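Local coordinates for hydrophilic protein, virA protein (Chromobacterium violaceum, PDB 3BO6) that acts as a phosphothreonine lyase effector of the VirA/SpvC type, probably removing phosphate from phosphothreonine irreversibly by beta-elimination, at residues V64-H69 against V116-R121; N21-M26 against Y147-L152; I86-E91 against S169-G174; H30-L35 against F105-P110. All coordinates share one frame; numbering follows the deposited sequence.

Following the chain from the N terminus, residues 21-26 open contact 2, and the chain returns to close that loop at 147-152, the start of helix 149-168. Nested inside it are contact 4, joining 30-35 to the turn after helix 93-104, and contact 1, joining strands 65-70 and 113-117. Contacts 4 and 1 cross each other. Contact 3, between 86-91 and 169-174, crosses the other three, because its second segment follows the long helix. Contacts 1 and 2 lie on opposite sides of the chain's centre, their centres about 32 Å apart. Contacts 1 and 3 touch, Met119 CE lying 3.6 Å from Arg90 CG, and so link the sheet end to the loop before helix 93-104.

Contact 1 (V64-H69 against V116-R121); sequences VFMHAH and VTDMER
Met66 and Val116 form an antiparallel hydrogen-bonded pair, with Met66 N donating to Val116 O at 2.9 Å and Val116 N returning to Met66 O at 3.0 Å. One step along, Phe65 and Thr117 make the non-hydrogen-bonded pair, and their CA atoms close to 4.3 Å. Asp118 N then donates to Val64 O at 2.7 Å, just where both chains stop being regular strand.

The Met66 chain bends twice beyond CG (chi2 113°, chi3 60°), which folds it back over the neighbouring chain. The two side chains, Met66 and Asp118, cross at about a right angle, SD lying 3.8 Å from Asp118 CB, while CE reaches Val116 CG1. That methyl contact looks tight, but Val116 was modelled in two conformers, so the tightness is doubtful. Phe65 holds CG anti to its carbonyl carbon (chi1 -60°), so that the ring passes obliquely by Thr117, CE1 coming within 3.5 Å of OG1. The same hydroxyl is bonded to Val128 O.

Asp118 turns its carboxylate away from this packing: OD1 accepts from Glu120 N at 3.0 Å, an Asx turn, and is salt-bridged to Arg44 of helix 40-44. Val64 CG1 rests on Arg121 CB at 4.0 Å. The whole is an antiparallel strand pair within the seven-stranded sheet of this alpha/beta fold, ended by an Asx turn.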
loop_
_atom_site.group_PDB
_atom_site.type_symbol
_atom_site.label_atom_id
_atom_site.label_comp_id
_atom_site.label_asym_id
_atom_site.label_seq_id
_atom_site.Cartn_x
_atom_site.Cartn_y
_atom_site.Cartn_z
ATOM N N VAL A 64 3.335 -8.391 15.314
ATOM C CA VAL A 64 3.608 -9.465 14.380
ATOM C C VAL A 64 3.935 -8.960 12.968
ATOM O O VAL A 64 3.744 -9.671 12.005
ATOM C CB VAL A 64 2.448 -10.487 14.352
ATOM C CG1 VAL A 64 2.194 -11.031 15.761
ATOM C CG2 VAL A 64 1.187 -9.875 13.779
ATOM N N PHE A 65 4.466 -7.749 12.864
ATOM C CA PHE A 65 4.852 -7.217 11.552
ATOM C C PHE A 65 6.311 -6.810 11.550
ATOM O O PHE A 65 6.932 -6.629 12.606
ATOM C CB PHE A 65 3.989 -6.003 11.199
ATOM C CG PHE A 65 2.504 -6.293 11.123
ATOM C CD1 PHE A 65 1.935 -6.822 9.973
ATOM C CD2 PHE A 65 1.681 -6.016 12.211
ATOM C CE1 PHE A 65 0.574 -7.095 9.900
ATOM C CE2 PHE A 65 0.311 -6.267 12.141
ATOM C CZ PHE A 65 -0.242 -6.807 10.992
ATOM N N MET A 66 6.862 -6.699 10.353
ATOM C CA MET A 66 8.156 -6.068 10.138
ATOM C C MET A 66 7.897 -4.790 9.356
ATOM O O MET A 66 7.085 -4.783 8.420
ATOM C CB MET A 66 9.118 -6.991 9.392
ATOM C CG MET A 66 9.302 -8.318 10.101
ATOM S SD MET A 66 8.616 -9.662 9.144
ATOM C CE MET A 66 9.615 -9.446 7.694
ATOM N N HIS A 67 8.553 -3.705 9.747
ATOM C CA HIS A 67 8.200 -2.372 9.264
ATOM C C HIS A 67 9.345 -1.738 8.488
ATOM O O HIS A 67 10.508 -1.898 8.838
ATOM C CB HIS A 67 7.888 -1.460 10.450
ATOM C CG HIS A 67 6.894 -2.029 11.414
ATOM N ND1 HIS A 67 5.559 -1.697 11.378
ATOM C CD2 HIS A 67 7.039 -2.905 12.438
ATOM C CE1 HIS A 67 4.920 -2.341 12.339
ATOM N NE2 HIS A 67 5.794 -3.078 12.997
ATOM N N ALA A 68 8.992 -0.940 7.486
ATOM C CA ALA A 68 9.947 -0.156 6.736
ATOM C C ALA A 68 9.389 1.248 6.585
ATOM O O ALA A 68 8.223 1.419 6.207
ATOM C CB ALA A 68 10.160 -0.777 5.357
ATOM N N HIS A 69 10.218 2.258 6.830
ATOM C CA HIS A 69 9.806 3.630 6.564
ATOM C C HIS A 69 11.003 4.480 6.200
ATOM O O HIS A 69 12.057 4.344 6.791
ATOM C CB HIS A 69 9.022 4.246 7.713
ATOM C CG HIS A 69 9.844 4.529 8.922
ATOM N ND1 HIS A 69 10.014 3.611 9.933
ATOM C CD2 HIS A 69 10.538 5.632 9.289
ATOM C CE1 HIS A 69 10.783 4.133 10.873
ATOM N NE2 HIS A 69 11.112 5.359 10.507
ATOM N N VAL A 116 5.012 -5.798 6.486
ATOM C CA VAL A 116 4.730 -7.156 6.064
ATOM C C VAL A 116 4.558 -8.036 7.299
ATOM O O VAL A 116 5.261 -7.869 8.294
ATOM C CB VAL A 116 5.841 -7.711 5.115
ATOM C CG1 VAL A 116 7.182 -7.824 5.831
ATOM C CG2 VAL A 116 5.430 -9.033 4.519
ATOM N N THR A 117 3.627 -8.976 7.245
ATOM C CA THR A 117 3.357 -9.760 8.423
ATOM C C THR A 117 4.534 -10.707 8.615
ATOM O O THR A 117 5.108 -11.226 7.641
ATOM C CB THR A 117 2.146 -10.644 8.071
ATOM O OG1 THR A 117 1.032 -9.801 7.756
ATOM C CG2 THR A 117 1.767 -11.603 9.224
ATOM N N ASP A 118 4.881 -10.938 9.876
ATOM C CA ASP A 118 5.850 -11.964 10.240
ATOM C C ASP A 118 5.118 -13.293 10.335
ATOM O O ASP A 118 4.373 -13.552 11.300
ATOM C CB ASP A 118 6.496 -11.620 11.584
ATOM C CG ASP A 118 7.570 -12.628 11.993
ATOM O OD1 ASP A 118 7.611 -13.727 11.402
ATOM O OD2 ASP A 118 8.351 -12.301 12.900
ATOM N N MET A 119 5.350 -14.162 9.365
ATOM C CA MET A 119 4.572 -15.387 9.245
ATOM C C MET A 119 4.925 -16.424 10.312
ATOM O O MET A 119 4.196 -17.395 10.500
ATOM C CB MET A 119 4.736 -15.982 7.842
ATOM C CG MET A 119 4.204 -15.061 6.725
ATOM S SD MET A 119 2.496 -14.477 6.938
ATOM C CE MET A 119 1.585 -15.979 6.660
ATOM N N GLU A 120 6.038 -16.217 11.005
ATOM C CA GLU A 120 6.405 -17.095 12.116
ATOM C C GLU A 120 5.669 -16.752 13.411
ATOM O O GLU A 120 5.585 -17.580 14.324
ATOM C CB GLU A 120 7.915 -17.050 12.343
ATOM C CG GLU A 120 8.717 -17.484 11.138
ATOM C CD GLU A 120 8.415 -18.911 10.728
ATOM O OE1 GLU A 120 8.344 -19.171 9.509
ATOM O OE2 GLU A 120 8.246 -19.769 11.625
ATOM N N ARG A 121 5.137 -15.542 13.502
ATOM C CA ARG A 121 4.492 -15.093 14.738
ATOM C C ARG A 121 2.978 -14.952 14.596
ATOM O O ARG A 121 2.239 -15.101 15.571
ATOM C CB ARG A 121 5.072 -13.743 15.175
ATOM C CG ARG A 121 6.566 -13.747 15.456
ATOM C CD ARG A 121 6.911 -14.534 16.707
ATOM N NE ARG A 121 7.364 -15.890 16.406
ATOM C CZ ARG A 121 8.639 -16.273 16.414
ATOM N NH1 ARG A 121 8.959 -17.529 16.130
ATOM N NH2 ARG A 121 9.596 -15.404 16.711
#

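Contact 2 (N21-M26 against Y147-L152); sequences NQMRQM and YSASSL
Met23 and Ala149 have the nearest CA atoms of the two segments, 5.9 Å apart, where the last part of helix 16-24 packs on the first turn of helix 149-168, whose start is capped by Ser148 at the N-cap position. Across the segments no hydrogen bond forms; the contact is van der Waals packing.

The apolar contacts centre on two methionines that both come near Ala149. Met23, extended at chi2, lays SD against Leu152 CB at 3.8 Å, and the bend at chi3 (70°) turns CE toward the Leu152 carbonyl. Met26 instead runs extended beyond CG (chi3 -177°), and its CE reaches Ala149 CB, also at 3.8 Å. The same methyl of Ala149 meets the amide of Gln22, whose NE2 stands 3.7 Å away, while OE1 is bonded to Ser18. Leu217 of helix 213-219 touches both Met23 and Leu152, so a third helix joins the cluster.

Polar bonds stay inside each segment or go outside. Asp141 is a second partner of the capping hydroxyl, and Leu152 N bonds Ser148 O to close the first helical turn. The cap is the bond from Ser151 N to Ser148 OG, 3.1 Å long with an N-H...O angle of 159°.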
loop_
_atom_site.group_PDB
_atom_site.type_symbol
_atom_site.label_atom_id
_atom_site.label_comp_id
_atom_site.label_asym_id
_atom_site.label_seq_id
_atom_site.Cartn_x
_atom_site.Cartn_y
_atom_site.Cartn_z
ATOM N N ASN A 21 -8.532 13.667 -15.130
ATOM C CA ASN A 21 -8.195 14.009 -16.501
ATOM C C ASN A 21 -6.723 14.388 -16.701
ATOM O O ASN A 21 -6.145 14.081 -17.753
ATOM C CB ASN A 21 -9.159 15.080 -17.008
ATOM C CG ASN A 21 -10.503 14.502 -17.381
ATOM O OD1 ASN A 21 -10.612 13.754 -18.346
ATOM N ND2 ASN A 21 -11.536 14.832 -16.603
ATOM N N GLN A 22 -6.109 15.046 -15.716
ATOM C CA GLN A 22 -4.661 15.275 -15.769
ATOM C C GLN A 22 -3.917 13.941 -15.736
ATOM O O GLN A 22 -2.991 13.720 -16.524
ATOM C CB GLN A 22 -4.180 16.130 -14.596
ATOM C CG GLN A 22 -4.584 17.589 -14.638
ATOM C CD GLN A 22 -4.075 18.339 -13.425
ATOM O OE1 GLN A 22 -4.852 18.753 -12.565
ATOM N NE2 GLN A 22 -2.759 18.491 -13.333
ATOM N N MET A 23 -4.317 13.045 -14.837
ATOM C CA MET A 23 -3.664 11.738 -14.731
ATOM C C MET A 23 -3.677 10.978 -16.046
ATOM O O MET A 23 -2.671 10.362 -16.426
ATOM C CB MET A 23 -4.327 10.881 -13.647
ATOM C CG MET A 23 -4.100 11.379 -12.222
ATOM S SD MET A 23 -5.201 10.557 -11.055
ATOM C CE MET A 23 -4.507 8.900 -11.081
ATOM N N ARG A 24 -4.794 11.038 -16.757
ATOM C CA ARG A 24 -4.944 10.297 -18.008
ATOM C C ARG A 24 -3.991 10.776 -19.102
ATOM O O ARG A 24 -3.727 10.042 -20.052
ATOM C CB ARG A 24 -6.401 10.336 -18.499
ATOM C CG ARG A 24 -6.731 9.247 -19.524
ATOM C CD ARG A 24 -8.228 9.121 -19.788
ATOM N NE ARG A 24 -8.865 10.425 -19.788
ATOM C CZ ARG A 24 -9.415 11.006 -20.847
ATOM N NH1 ARG A 24 -9.946 12.208 -20.718
ATOM N NH2 ARG A 24 -9.447 10.384 -22.018
ATOM N N GLN A 25 -3.477 11.997 -18.965
ATOM C CA GLN A 25 -2.543 12.552 -19.953
ATOM C C GLN A 25 -1.081 12.195 -19.673
ATOM O O GLN A 25 -0.213 12.439 -20.508
ATOM C CB GLN A 25 -2.676 14.072 -20.036
ATOM C CG GLN A 25 -4.047 14.549 -20.511
ATOM C CD GLN A 25 -4.168 16.059 -20.513
ATOM O OE1 GLN A 25 -4.464 16.675 -19.487
ATOM N NE2 GLN A 25 -3.948 16.664 -21.671
ATOM N N MET A 26 -0.802 11.612 -18.512
ATOM C CA MET A 26 0.584 11.337 -18.113
ATOM C C MET A 26 1.083 9.993 -18.636
ATOM O O MET A 26 0.339 9.019 -18.679
ATOM C CB MET A 26 0.708 11.377 -16.597
ATOM C CG MET A 26 0.385 12.738 -16.014
ATOM S SD MET A 26 0.328 12.706 -14.224
ATOM C CE MET A 26 -0.149 14.409 -13.956
ATOM N N TYR A 147 -3.190 15.771 -2.311
ATOM C CA TYR A 147 -2.583 14.939 -3.344
ATOM C C TYR A 147 -2.416 15.729 -4.644
ATOM O O TYR A 147 -3.361 16.336 -5.132
ATOM C CB TYR A 147 -3.493 13.745 -3.656
ATOM C CG TYR A 147 -3.559 12.656 -2.610
ATOM C CD1 TYR A 147 -2.522 11.752 -2.452
ATOM C CD2 TYR A 147 -4.687 12.494 -1.810
ATOM C CE1 TYR A 147 -2.587 10.741 -1.508
ATOM C CE2 TYR A 147 -4.755 11.493 -0.860
ATOM C CZ TYR A 147 -3.704 10.616 -0.719
ATOM O OH TYR A 147 -3.832 9.616 0.233
ATOM N N SER A 148 -1.230 15.681 -5.239
ATOM C CA SER A 148 -1.062 16.224 -6.584
ATOM C C SER A 148 -1.445 15.182 -7.639
ATOM O O SER A 148 -1.405 13.979 -7.367
ATOM C CB SER A 148 0.391 16.669 -6.808
ATOM O OG SER A 148 1.267 15.556 -6.896
ATOM N N ALA A 149 -1.802 15.634 -8.841
ATOM C CA ALA A 149 -2.085 14.701 -9.933
ATOM C C ALA A 149 -0.895 13.791 -10.231
ATOM O O ALA A 149 -1.068 12.586 -10.452
ATOM C CB ALA A 149 -2.521 15.437 -11.182
ATOM N N SER A 150 0.311 14.346 -10.209
ATOM C CA SER A 150 1.520 13.562 -10.459
ATOM C C SER A 150 1.669 12.436 -9.440
ATOM O O SER A 150 1.971 11.294 -9.785
ATOM C CB SER A 150 2.767 14.454 -10.427
ATOM O OG SER A 150 2.866 15.247 -11.598
ATOM N N SER A 151 1.474 12.758 -8.167
ATOM C CA SER A 151 1.631 11.745 -7.118
ATOM C C SER A 151 0.537 10.661 -7.204
ATOM O O SER A 151 0.808 9.470 -7.034
ATOM C CB SER A 151 1.638 12.395 -5.735
ATOM O OG SER A 151 2.048 11.459 -4.747
ATOM N N LEU A 152 -0.700 11.071 -7.449
ATOM C CA LEU A 152 -1.774 10.115 -7.682
ATOM C C LEU A 152 -1.426 9.171 -8.847
ATOM O O LEU A 152 -1.574 7.950 -8.723
ATOM C CB LEU A 152 -3.094 10.851 -7.949
ATOM C CG LEU A 152 -3.640 11.579 -6.714
ATOM C CD1 LEU A 152 -4.642 12.651 -7.126
ATOM C CD2 LEU A 152 -4.247 10.589 -5.712
#

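Contact 3 (I86-E91 against S169-G174); sequences ISVQRE and SGLMPG
Val88 and Gln89 meet Met172 through an extended backbone, Val88 phi/psi being -120°/170°, which turns the Gln89 N-H toward the other segment. Gln89 N then donates to Met172 O at 2.9 Å. The return bond runs from Gly174 N to Ser87 O at 3.1 Å. These two bonds flank Val88 and Pro173, whose CA atoms are 4.2 Å apart, and make a single bridge in otherwise irregular chain. Two CA-H...O contacts reinforce it: Val88 CA lies 3.3 Å from Met172 O, and Gly174 CA is 3.2 Å from Val88 O.

Side chains add less. Val88 CG1 stands 4.4 Å from Leu171 CG, and the CB atoms of Gln89 and Met172 run close together. Beyond that point Gln89 bends sharply at chi2 (-81°), leading its amide away from Met172 and toward Glu91. There NE2 donates to Glu91 OE1, which lies in the plane of the amide, while OE1 of the glutamine accepts from Glu91 N at 2.9 Å. The other carboxylate oxygen, Glu91 OE2, forms a salt bridge to Arg90 NE, 3.0 Å away, so two donors meet the carboxylate on its syn sides and would tend to fix its rotation.

Gly170, with positive phi, closes helix 149-168 in a Schellman motif just ahead of the bridge. Residues 86-91 lead from strand 82-86 to helix 93-104, whose Ala96 touches both Val88 and Leu171, while Leu166 of helix 149-168 packs on Leu171 from the preceding turns.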
loop_
_atom_site.group_PDB
_atom_site.type_symbol
_atom_site.label_atom_id
_atom_site.label_comp_id
_atom_site.label_asym_id
_atom_site.label_seq_id
_atom_site.Cartn_x
_atom_site.Cartn_y
_atom_site.Cartn_z
ATOM N N ILE A 86 -1.812 -6.102 0.169
ATOM C CA ILE A 86 -1.448 -7.044 -0.883
ATOM C C ILE A 86 -1.671 -8.452 -0.346
ATOM O O ILE A 86 -1.178 -8.790 0.739
ATOM C CB ILE A 86 0.022 -6.899 -1.314
ATOM C CG1 ILE A 86 0.356 -5.431 -1.601
ATOM C CG2 ILE A 86 0.297 -7.772 -2.556
ATOM C CD1 ILE A 86 1.825 -5.194 -1.982
ATOM N N SER A 87 -2.435 -9.263 -1.074
ATOM C CA SER A 87 -2.775 -10.618 -0.630
ATOM C C SER A 87 -2.167 -11.671 -1.547
ATOM O O SER A 87 -2.475 -11.716 -2.749
ATOM C CB SER A 87 -4.296 -10.813 -0.596
ATOM O OG SER A 87 -4.899 -9.890 0.282
ATOM N N VAL A 88 -1.290 -12.493 -0.987
ATOM C CA VAL A 88 -0.777 -13.661 -1.696
ATOM C C VAL A 88 -1.131 -14.934 -0.933
ATOM O O VAL A 88 -1.636 -14.885 0.205
ATOM C CB VAL A 88 0.748 -13.569 -1.920
ATOM C CG1 VAL A 88 1.103 -12.329 -2.741
ATOM C CG2 VAL A 88 1.504 -13.583 -0.593
ATOM N N GLN A 89 -0.915 -16.082 -1.557
ATOM C CA GLN A 89 -1.144 -17.342 -0.857
ATOM C C GLN A 89 -0.280 -17.389 0.414
ATOM O O GLN A 89 0.897 -17.023 0.387
ATOM C CB GLN A 89 -0.842 -18.512 -1.792
ATOM C CG GLN A 89 -1.610 -19.788 -1.455
ATOM C CD GLN A 89 -0.959 -20.543 -0.328
ATOM O OE1 GLN A 89 0.265 -20.567 -0.221
ATOM N NE2 GLN A 89 -1.770 -21.159 0.531
ATOM N N ARG A 90 -0.878 -17.837 1.518
ATOM C CA ARG A 90 -0.238 -17.809 2.835
ATOM C C ARG A 90 1.191 -18.355 2.866
ATOM O O ARG A 90 2.054 -17.784 3.512
ATOM C CB ARG A 90 -1.108 -18.558 3.848
ATOM C CG ARG A 90 -0.559 -18.586 5.285
ATOM C CD ARG A 90 -1.554 -19.223 6.267
ATOM N NE ARG A 90 -1.932 -20.584 5.881
ATOM C CZ ARG A 90 -3.024 -21.203 6.317
ATOM N NH1 ARG A 90 -3.846 -20.587 7.163
ATOM N NH2 ARG A 90 -3.293 -22.440 5.921
ATOM N N GLU A 91 1.441 -19.451 2.159
ATOM C CA GLU A 91 2.763 -20.079 2.180
ATOM C C GLU A 91 3.799 -19.410 1.259
ATOM O O GLU A 91 4.973 -19.808 1.235
ATOM C CB GLU A 91 2.636 -21.578 1.854
ATOM C CG GLU A 91 2.088 -22.436 3.010
ATOM C CD GLU A 91 0.582 -22.307 3.213
ATOM O OE1 GLU A 91 -0.164 -22.375 2.221
ATOM O OE2 GLU A 91 0.141 -22.150 4.376
ATOM N N SER A 169 6.078 -13.161 -11.521
ATOM C CA SER A 169 6.969 -13.879 -10.603
ATOM C C SER A 169 6.312 -15.165 -10.095
ATOM O O SER A 169 6.872 -15.878 -9.269
ATOM C CB SER A 169 7.386 -12.991 -9.423
ATOM O OG SER A 169 8.114 -11.850 -9.880
ATOM N N GLY A 170 5.115 -15.457 -10.591
ATOM C CA GLY A 170 4.463 -16.711 -10.259
ATOM C C GLY A 170 3.776 -16.805 -8.904
ATOM O O GLY A 170 3.600 -17.889 -8.372
ATOM N N LEU A 171 3.378 -15.669 -8.337
ATOM C CA LEU A 171 2.694 -15.694 -7.052
ATOM C C LEU A 171 1.209 -15.962 -7.245
ATOM O O LEU A 171 0.600 -15.433 -8.165
ATOM C CB LEU A 171 2.863 -14.351 -6.334
ATOM C CG LEU A 171 4.110 -14.111 -5.477
ATOM C CD1 LEU A 171 4.248 -15.191 -4.399
ATOM C CD2 LEU A 171 5.386 -14.003 -6.323
ATOM N N MET A 172 0.635 -16.787 -6.378
ATOM C CA MET A 172 -0.812 -16.990 -6.356
ATOM C C MET A 172 -1.458 -15.951 -5.450
ATOM O O MET A 172 -0.903 -15.612 -4.401
ATOM C CB MET A 172 -1.142 -18.387 -5.830
ATOM C CG MET A 172 -0.953 -19.477 -6.856
ATOM S SD MET A 172 -1.982 -19.150 -8.292
ATOM C CE MET A 172 -3.603 -19.133 -7.526
ATOM N N PRO A 173 -2.634 -15.435 -5.844
ATOM C CA PRO A 173 -3.368 -14.521 -4.958
ATOM C C PRO A 173 -3.784 -15.215 -3.666
ATOM O O PRO A 173 -3.961 -16.442 -3.648
ATOM C CB PRO A 173 -4.622 -14.180 -5.763
ATOM C CG PRO A 173 -4.169 -14.308 -7.216
ATOM C CD PRO A 173 -3.221 -15.488 -7.200
ATOM N N GLY A 174 -3.911 -14.436 -2.599
ATOM C CA GLY A 174 -4.412 -14.934 -1.332
ATOM C C GLY A 174 -5.872 -14.588 -1.148
ATOM O O GLY A 174 -6.581 -14.273 -2.108
#

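Contact 4 (H30-L35 against F105-P110); sequences HFREAL and FSVDSP
Phe31 and Ala34 lie opposite a type I turn running from Ser106 to Ser109, with CA-CA distances of 5.2 Å from Phe31 to Asp108 and 4.9 Å from Ala34 to Ser106. The loop between helices 16-24 and 40-44 is thereby tied to that between helix 93-104 and strand 113-117.

Arg32 and Asp108 form the polar centre of the contact. The arginine turns at chi3 (-74°) and brings its guanidinium side-on to Asp108, the two planes only 18° apart. NE meets the syn lone pair of Asp108 OD2 at 2.9 Å, and NH2 meets that of OD1 at 3.0 Å. The backbone N of Arg32 takes the anti lone pair of OD2 at 2.8 Å, so this oxygen accepts two protein N-H groups and a water that also bonds His30 ND1.

With chi1 at 173°, Ser106 OG swings away from its own N and donates to Arg32 O at 2.6 Å. It also accepts from Asp108 N, an ST turn. The Phe31 ring meets Asp108 O at its edge and Phe158 of helix 149-168 edge-to-face.

Bidentate and nearly coplanar, the bridge would be expected to favour the charged carboxylate and to fix the rotation of both groups.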
loop_
_atom_site.group_PDB
_atom_site.type_symbol
_atom_site.label_atom_id
_atom_site.label_comp_id
_atom_site.label_asym_id
_atom_site.label_seq_id
_atom_site.Cartn_x
_atom_site.Cartn_y
_atom_site.Cartn_z
ATOM N N HIS A 30 8.337 5.371 -14.220
ATOM C CA HIS A 30 9.604 4.669 -14.406
ATOM C C HIS A 30 10.177 4.408 -13.013
ATOM O O HIS A 30 10.691 5.320 -12.371
ATOM C CB HIS A 30 10.525 5.564 -15.251
ATOM C CG HIS A 30 11.844 4.955 -15.625
ATOM N ND1 HIS A 30 12.951 5.031 -14.810
ATOM C CD2 HIS A 30 12.260 4.346 -16.763
ATOM C CE1 HIS A 30 13.977 4.446 -15.405
ATOM N NE2 HIS A 30 13.584 4.027 -16.595
ATOM N N PHE A 31 10.046 3.173 -12.528
ATOM C CA PHE A 31 10.504 2.834 -11.178
ATOM C C PHE A 31 11.798 2.020 -11.249
ATOM O O PHE A 31 11.783 0.866 -11.675
ATOM C CB PHE A 31 9.433 2.023 -10.425
ATOM C CG PHE A 31 8.111 2.725 -10.303
ATOM C CD1 PHE A 31 7.984 3.857 -9.517
ATOM C CD2 PHE A 31 6.998 2.247 -10.969
ATOM C CE1 PHE A 31 6.753 4.497 -9.383
ATOM C CE2 PHE A 31 5.772 2.890 -10.853
ATOM C CZ PHE A 31 5.658 4.021 -10.065
ATOM N N ARG A 32 12.910 2.629 -10.839
ATOM C CA ARG A 32 14.175 1.908 -10.764
ATOM C C ARG A 32 14.182 0.986 -9.543
ATOM O O ARG A 32 14.206 1.462 -8.401
ATOM C CB ARG A 32 15.325 2.898 -10.634
ATOM C CG ARG A 32 15.565 3.729 -11.870
ATOM C CD ARG A 32 16.550 4.840 -11.563
ATOM N NE ARG A 32 15.919 5.892 -10.773
ATOM C CZ ARG A 32 16.537 6.985 -10.343
ATOM N NH1 ARG A 32 17.821 7.178 -10.624
ATOM N NH2 ARG A 32 15.871 7.894 -9.644
ATOM N N GLU A 33 14.161 -0.322 -9.764
ATOM C CA GLU A 33 14.153 -1.240 -8.626
ATOM C C GLU A 33 15.453 -1.210 -7.846
ATOM O O GLU A 33 16.550 -1.043 -8.404
ATOM C CB GLU A 33 13.831 -2.664 -9.072
ATOM C CG GLU A 33 12.396 -2.809 -9.521
ATOM C CD GLU A 33 12.034 -4.219 -9.876
ATOM O OE1 GLU A 33 10.831 -4.557 -9.810
ATOM O OE2 GLU A 33 12.945 -4.988 -10.242
ATOM N N ALA A 34 15.322 -1.367 -6.539
ATOM C CA ALA A 34 16.491 -1.514 -5.689
ATOM C C ALA A 34 17.097 -2.903 -5.835
ATOM O O ALA A 34 16.409 -3.913 -5.675
ATOM C CB ALA A 34 16.096 -1.283 -4.233
ATOM N N LEU A 35 18.393 -2.935 -6.118
ATOM C CA LEU A 35 19.227 -4.119 -5.923
ATOM C C LEU A 35 19.796 -4.113 -4.492
ATOM O O LEU A 35 19.973 -3.045 -3.905
ATOM C CB LEU A 35 20.374 -4.099 -6.933
ATOM C CG LEU A 35 21.368 -2.923 -6.888
ATOM C CD1 LEU A 35 20.676 -1.551 -6.833
ATOM C CD2 LEU A 35 22.374 -3.060 -5.743
ATOM N N PHE A 105 11.544 -1.025 -2.011
ATOM C CA PHE A 105 12.725 -0.271 -1.583
ATOM C C PHE A 105 13.214 0.700 -2.651
ATOM O O PHE A 105 14.280 1.284 -2.519
ATOM C CB PHE A 105 13.860 -1.219 -1.167
ATOM C CG PHE A 105 13.598 -1.954 0.114
ATOM C CD1 PHE A 105 13.113 -3.250 0.092
ATOM C CD2 PHE A 105 13.864 -1.353 1.339
ATOM C CE1 PHE A 105 12.851 -3.941 1.283
ATOM C CE2 PHE A 105 13.603 -2.032 2.535
ATOM C CZ PHE A 105 13.114 -3.325 2.505
ATOM N N SER A 106 12.443 0.878 -3.716
ATOM C CA SER A 106 12.891 1.720 -4.826
ATOM C C SER A 106 13.028 3.191 -4.446
ATOM O O SER A 106 12.161 3.744 -3.757
ATOM C CB SER A 106 11.906 1.602 -5.995
ATOM O OG SER A 106 12.207 2.529 -7.042
ATOM N N VAL A 107 14.082 3.843 -4.948
ATOM C CA VAL A 107 14.247 5.287 -4.788
ATOM C C VAL A 107 13.059 6.043 -5.411
ATOM O O VAL A 107 12.775 7.206 -5.067
ATOM C CB VAL A 107 15.562 5.764 -5.447
ATOM C CG1 VAL A 107 15.565 5.438 -6.937
ATOM C CG2 VAL A 107 15.767 7.252 -5.225
ATOM N N ASP A 108 12.368 5.384 -6.337
ATOM C CA ASP A 108 11.258 5.989 -7.057
ATOM C C ASP A 108 9.884 5.621 -6.499
ATOM O O ASP A 108 8.866 6.075 -7.011
ATOM C CB ASP A 108 11.323 5.610 -8.549
ATOM C CG ASP A 108 12.596 6.090 -9.229
ATOM O OD1 ASP A 108 13.032 7.237 -8.976
ATOM O OD2 ASP A 108 13.164 5.306 -10.013
ATOM N N SER A 109 9.846 4.800 -5.445
ATOM C CA SER A 109 8.563 4.391 -4.903
ATOM C C SER A 109 7.843 5.581 -4.287
ATOM O O SER A 109 8.462 6.387 -3.595
ATOM C CB SER A 109 8.743 3.339 -3.811
ATOM O OG SER A 109 7.499 3.157 -3.135
ATOM N N PRO A 110 6.522 5.684 -4.513
ATOM C CA PRO A 110 5.735 6.743 -3.874
ATOM C C PRO A 110 5.280 6.376 -2.463
ATOM O O PRO A 110 4.596 7.188 -1.860
ATOM C CB PRO A 110 4.518 6.861 -4.791
ATOM C CG PRO A 110 4.312 5.479 -5.283
ATOM C CD PRO A 110 5.701 4.841 -5.397
HETATM O O HOH W 1 13.371 6.704 -12.625
HETATM O O HOH W 2 16.000 2.161 -6.389
#